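Local coordinates for protein orotidine 5'-phosphate decarboxylase (Streptomyces avermitilis, PDB 3V75) that probably catalyses the decarboxylation of orotidine 5'-phosphate to UMP, the last step of de novo UMP biosynthesis, at residues G39-G44 against P267-G272; L113-A118 against A145-P150. One frame throughout, in Å; residues are numbered along the deposited sequence.

In the fold
Both contacts are pairings of parallel strands in the same closed eight-stranded barrel. Contact 1 joins the last strand to the first and so seals the barrel; contact 2 joins the third strand to the fourth, within the span of chain that contact 1 brackets. Strand 81-84 stands between strands 42-45 and 113-120, and the two contacts, with centres about 15 Å apart, come within about 5 Å at their nearest atoms without touching. Lys83 connects them, packing against Cys42 and Asn268 and bridging to Asp117. The Asp117 side chain is about 3 Å from that of Lys119, the predicted proton donor, whereas that of Asn268 is about 9 Å away.

Contact 1 (G39-G44 against P267-G272); sequences GPLCVG and PNVSRG
One face of the Asn268 carboxamide looks obliquely toward Cys42 O, 4.1 Å from Asn268 CG, and its amino group is directed at Cys42. ND2 sends an N-H within the amide plane to Cys42 SG (3.3 Å, 156° at the hydrogen). Both side chains run anti to their own backbone N, with chi1 of 177° in each, which raises the amide and the sulfur from the same face of the sheet and lets them meet above the strands. ND2 also passes near Gly44 N without bonding to it. The puckered ring of Pro267 meets Pro40 at its CG-CD edge, with Pro40 O 3.3 Å from Pro267 CG; this buried carbonyl has no hydrogen-bond partner in the model. Pro40 is the centre of an inverse gamma turn closed by a weak bond from Leu41 N to Gly39 O.

Beneath the side chains, the strands pair through three backbone bonds: Cys42 N to Pro267 O (2.9 Å), Val269 N to Cys42 O (2.9 Å) and Gly44 N to Val269 O (3.0 Å). Cys42 O also takes a CA-H contact from Asn268 CA. On the face carrying Val43 and Val269, Leu41 swings its CD1 across to Val269 CG2, although their very short separation is doubtful because Val269 has two conformers. Helix 280-299 backs this region, Ile294 resting on both Pro40 and Pro267 and Phe290 on Val269, while Cys42 and Asn268 both pack against Lys83. Just beyond the pairing, Ser270 OG bonds to Asp46. Parallel pairing of the eighth strand with the first is the closure of a TIM barrel, the fold of the orotidine 5'-phosphate decarboxylases.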
loop_
_atom_site.group_PDB
_atom_site.type_symbol
_atom_site.label_atom_id
_atom_site.label_comp_id
_atom_site.label_asym_id
_atom_site.label_seq_id
_atom_site.Cartn_x
_atom_site.Cartn_y
_atom_site.Cartn_z
ATOM N N GLY A 39 -27.493 -4.385 -10.726
ATOM C CA GLY A 39 -27.500 -5.519 -9.808
ATOM C C GLY A 39 -26.366 -5.417 -8.798
ATOM O O GLY A 39 -25.326 -4.762 -9.046
ATOM N N PRO A 40 -26.549 -6.054 -7.638
ATOM C CA PRO A 40 -25.588 -5.905 -6.541
ATOM C C PRO A 40 -24.371 -6.840 -6.702
ATOM O O PRO A 40 -24.282 -7.893 -6.056
ATOM C CB PRO A 40 -26.418 -6.255 -5.294
ATOM C CG PRO A 40 -27.433 -7.226 -5.829
ATOM C CD PRO A 40 -27.765 -6.772 -7.235
ATOM N N LEU A 41 -23.405 -6.414 -7.496
ATOM C CA LEU A 41 -22.239 -7.234 -7.725
ATOM C C LEU A 41 -21.040 -6.375 -8.105
ATOM O O LEU A 41 -21.161 -5.441 -8.908
ATOM C CB LEU A 41 -22.513 -8.231 -8.859
ATOM C CG LEU A 41 -21.365 -9.225 -9.169
ATOM C CD1 LEU A 41 -21.169 -10.113 -7.987
ATOM C CD2 LEU A 41 -21.637 -10.037 -10.441
ATOM N N CYS A 42 -19.885 -6.728 -7.539
ATOM C CA CYS A 42 -18.594 -6.194 -7.948
ATOM C C CYS A 42 -17.765 -7.375 -8.439
ATOM O O CYS A 42 -17.695 -8.404 -7.762
ATOM C CB CYS A 42 -17.908 -5.577 -6.717
ATOM S SG CYS A 42 -16.263 -4.939 -7.035
ATOM N N VAL A 43 -17.152 -7.238 -9.607
ATOM C CA VAL A 43 -16.337 -8.321 -10.162
ATOM C C VAL A 43 -14.882 -7.923 -10.079
ATOM O O VAL A 43 -14.498 -6.835 -10.548
ATOM C CB VAL A 43 -16.739 -8.646 -11.628
ATOM C CG1 VAL A 43 -15.783 -9.688 -12.228
ATOM C CG2 VAL A 43 -18.180 -9.147 -11.687
ATOM N N GLY A 44 -14.052 -8.768 -9.486
ATOM C CA GLY A 44 -12.628 -8.471 -9.416
ATOM C C GLY A 44 -12.012 -8.503 -10.802
ATOM O O GLY A 44 -12.454 -9.250 -11.698
ATOM N N PRO A 267 -20.835 -6.861 -2.872
ATOM C CA PRO A 267 -20.309 -8.237 -2.815
ATOM C C PRO A 267 -19.304 -8.422 -3.939
ATOM O O PRO A 267 -19.636 -8.244 -5.107
ATOM C CB PRO A 267 -21.557 -9.116 -3.073
ATOM C CG PRO A 267 -22.748 -8.117 -3.106
ATOM C CD PRO A 267 -22.160 -6.794 -3.499
ATOM N N ASN A 268 -18.070 -8.776 -3.601
ATOM C CA ASN A 268 -17.052 -8.931 -4.610
ATOM C C ASN A 268 -16.824 -10.415 -4.926
ATOM O O ASN A 268 -16.497 -11.207 -4.031
ATOM C CB ASN A 268 -15.726 -8.311 -4.120
ATOM C CG ASN A 268 -14.613 -8.507 -5.120
ATOM O OD1 ASN A 268 -13.832 -9.478 -5.036
ATOM N ND2 ASN A 268 -14.566 -7.639 -6.106
ATOM N N VAL A 269 -16.995 -10.779 -6.200
ATOM C CA VAL A 269 -16.712 -12.124 -6.689
ATOM C C VAL A 269 -15.468 -12.064 -7.583
ATOM O O VAL A 269 -15.395 -11.201 -8.467
ATOM C CB VAL A 269 -17.891 -12.653 -7.538
ATOM C CG1 VAL A 269 -17.611 -14.084 -8.022
ATOM C CG2 VAL A 269 -19.237 -12.593 -6.782
ATOM N N SER A 270 -14.545 -12.985 -7.397
ATOM C CA SER A 270 -13.397 -13.076 -8.273
ATOM C C SER A 270 -13.496 -14.371 -9.115
ATOM O O SER A 270 -14.090 -14.353 -10.199
ATOM C CB SER A 270 -12.126 -13.002 -7.440
ATOM O OG SER A 270 -11.000 -13.250 -8.255
ATOM N N ARG A 271 -12.981 -15.479 -8.599
ATOM C CA ARG A 271 -12.974 -16.726 -9.380
ATOM C C ARG A 271 -14.364 -17.187 -9.878
ATOM O O ARG A 271 -14.469 -17.704 -10.999
ATOM C CB ARG A 271 -12.345 -17.848 -8.545
ATOM C CG ARG A 271 -12.198 -19.141 -9.369
ATOM C CD ARG A 271 -11.382 -20.249 -8.678
ATOM N NE ARG A 271 -11.268 -21.385 -9.569
ATOM C CZ ARG A 271 -10.567 -21.397 -10.700
ATOM N NH1 ARG A 271 -9.822 -20.325 -11.047
ATOM N NH2 ARG A 271 -10.568 -22.472 -11.473
ATOM N N GLY A 272 -15.409 -16.994 -9.075
ATOM C CA GLY A 272 -16.745 -17.448 -9.445
ATOM C C GLY A 272 -17.206 -16.903 -10.778
ATOM O O GLY A 272 -18.041 -17.544 -11.471
#

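Contact 2 (L113-A118 against A145-P150); sequences LVVMDA and ALTVSP
Thr147 OG1 hydrogen-bonds to Asp117 OD1 at 2.7 Å, reaching the oxygen from above the carboxylate plane (41° out of it). The same hydroxyl oxygen accepts a weak, bent bond from Ala118 N (3.0 Å), and is also hydrogen-bonded to Lys119 N, so one hydroxyl ties Asp117 to the backbone that follows it. A chi1 of 61° sets OG1 between the backbone N and carbonyl carbon of Thr147, directed at the neighbouring strand, while CG2 lies against the carboxylate at 3.6 Å from Asp117 OD1 and also approaches Val115 CG1.

Two lysines flank the carboxylate: Lys119, the predicted proton donor, bridges to OD1 and Lys83 to OD2. Lys83, Asp117 and Lys119 are consistent with the first three members of the Lys-Asp-Lys-Asp tetrad of this family's active site, and the Asp-Ala-Lys sequence begins its DxKxxD signature. Thr147 thus belongs to the shell that probably holds the aspartate's orientation between the lysines.

The strands that carry these groups are parallel, inclined by 22°, and belong to the beta-alpha-beta unit of the barrel in which helix 124-134 makes the crossover. Met116 bonds through both its backbone N and its O, the N to Ala145 O (2.8 Å) and the O accepting from Thr147 N (3.0 Å); Ala145 N adds a longer bond to Val114 O (3.2 Å). On the face opposite Val115 and Ala145, Leu146 CD1 touches both Met116 CG (3.8 Å) and Ala118 CB, which lie to the same side of it. The selenomethionine chain of Met116 then bends away from Leu146, and the residue packs against Val104 of helix 93-109.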
loop_
_atom_site.group_PDB
_atom_site.type_symbol
_atom_site.label_atom_id
_atom_site.label_comp_id
_atom_site.label_asym_id
_atom_site.label_seq_id
_atom_site.Cartn_x
_atom_site.Cartn_y
_atom_site.Cartn_z
ATOM N N LEU A 113 -18.611 1.263 -12.258
ATOM C CA LEU A 113 -17.814 1.931 -11.235
ATOM C C LEU A 113 -16.550 1.130 -11.057
ATOM O O LEU A 113 -16.561 -0.090 -11.228
ATOM C CB LEU A 113 -18.594 1.999 -9.920
ATOM C CG LEU A 113 -19.870 2.848 -10.035
ATOM C CD1 LEU A 113 -20.629 2.816 -8.720
ATOM C CD2 LEU A 113 -19.518 4.296 -10.369
ATOM N N VAL A 114 -15.460 1.790 -10.686
ATOM C CA VAL A 114 -14.197 1.105 -10.428
ATOM C C VAL A 114 -13.698 1.395 -9.019
ATOM O O VAL A 114 -13.485 2.558 -8.650
ATOM C CB VAL A 114 -13.124 1.513 -11.454
ATOM C CG1 VAL A 114 -11.743 0.921 -11.083
ATOM C CG2 VAL A 114 -13.553 1.040 -12.863
ATOM N N VAL A 115 -13.510 0.329 -8.254
ATOM C CA VAL A 115 -12.889 0.396 -6.955
ATOM C C VAL A 115 -11.464 -0.063 -7.136
ATOM O O VAL A 115 -11.208 -1.243 -7.433
ATOM C CB VAL A 115 -13.608 -0.531 -5.947
ATOM C CG1 VAL A 115 -12.835 -0.574 -4.619
ATOM C CG2 VAL A 115 -15.031 -0.058 -5.767
HETATM N N MSE A 116 -10.512 0.853 -6.957
HETATM C CA MSE A 116 -9.111 0.497 -7.101
HETATM C C MSE A 116 -8.665 -0.222 -5.824
HETATM O O MSE A 116 -8.585 0.396 -4.738
HETATM C CB MSE A 116 -8.272 1.739 -7.339
HETATM C CG MSE A 116 -6.780 1.445 -7.303
HETATM SE SE MSE A 116 -6.177 0.364 -8.830
HETATM C CE MSE A 116 -6.623 1.620 -10.216
ATOM N N ASP A 117 -8.363 -1.520 -5.907
ATOM C CA ASP A 117 -7.889 -2.218 -4.718
ATOM C C ASP A 117 -6.368 -2.175 -4.681
ATOM O O ASP A 117 -5.656 -3.009 -5.280
ATOM C CB ASP A 117 -8.425 -3.658 -4.656
ATOM C CG ASP A 117 -8.295 -4.255 -3.304
ATOM O OD1 ASP A 117 -7.564 -3.683 -2.436
ATOM O OD2 ASP A 117 -8.919 -5.315 -3.034
ATOM N N ALA A 118 -5.875 -1.147 -3.991
ATOM C CA ALA A 118 -4.440 -0.878 -3.906
ATOM C C ALA A 118 -3.956 -0.820 -2.445
ATOM O O ALA A 118 -2.737 -0.788 -2.177
ATOM C CB ALA A 118 -4.127 0.423 -4.630
ATOM N N ALA A 145 -13.429 4.714 -6.269
ATOM C CA ALA A 145 -13.032 4.566 -4.871
ATOM C C ALA A 145 -11.680 3.900 -4.769
ATOM O O ALA A 145 -11.196 3.314 -5.746
ATOM C CB ALA A 145 -14.095 3.771 -4.068
ATOM N N LEU A 146 -11.077 3.967 -3.579
ATOM C CA LEU A 146 -9.751 3.410 -3.353
ATOM C C LEU A 146 -9.785 2.646 -2.055
ATOM O O LEU A 146 -10.313 3.153 -1.056
ATOM C CB LEU A 146 -8.740 4.564 -3.231
ATOM C CG LEU A 146 -7.308 4.184 -2.882
ATOM C CD1 LEU A 146 -6.609 3.323 -3.965
ATOM C CD2 LEU A 146 -6.490 5.495 -2.543
ATOM N N THR A 147 -9.206 1.446 -2.025
ATOM C CA THR A 147 -9.031 0.763 -0.744
ATOM C C THR A 147 -7.780 1.331 -0.056
ATOM O O THR A 147 -6.720 1.540 -0.693
ATOM C CB THR A 147 -8.903 -0.792 -0.876
ATOM O OG1 THR A 147 -7.756 -1.097 -1.674
ATOM C CG2 THR A 147 -10.181 -1.404 -1.532
ATOM N N VAL A 148 -7.905 1.536 1.258
ATOM C CA VAL A 148 -6.813 2.103 2.074
ATOM C C VAL A 148 -6.656 1.344 3.366
ATOM O O VAL A 148 -7.626 0.786 3.914
ATOM C CB VAL A 148 -7.022 3.621 2.379
ATOM C CG1 VAL A 148 -6.999 4.427 1.075
ATOM C CG2 VAL A 148 -8.357 3.866 3.119
ATOM N N SER A 149 -5.428 1.314 3.860
ATOM C CA SER A 149 -5.109 0.572 5.076
ATOM C C SER A 149 -4.931 1.637 6.185
ATOM O O SER A 149 -4.337 2.703 5.941
ATOM C CB SER A 149 -3.839 -0.240 4.782
ATOM O OG SER A 149 -3.440 -1.122 5.830
ATOM N N PRO A 150 -5.525 1.434 7.361
ATOM C CA PRO A 150 -5.432 2.469 8.406
ATOM C C PRO A 150 -4.428 2.131 9.494
ATOM O O PRO A 150 -4.651 2.606 10.625
ATOM C CB PRO A 150 -6.833 2.495 8.961
ATOM C CG PRO A 150 -7.232 0.988 8.923
ATOM C CD PRO A 150 -6.606 0.463 7.637
#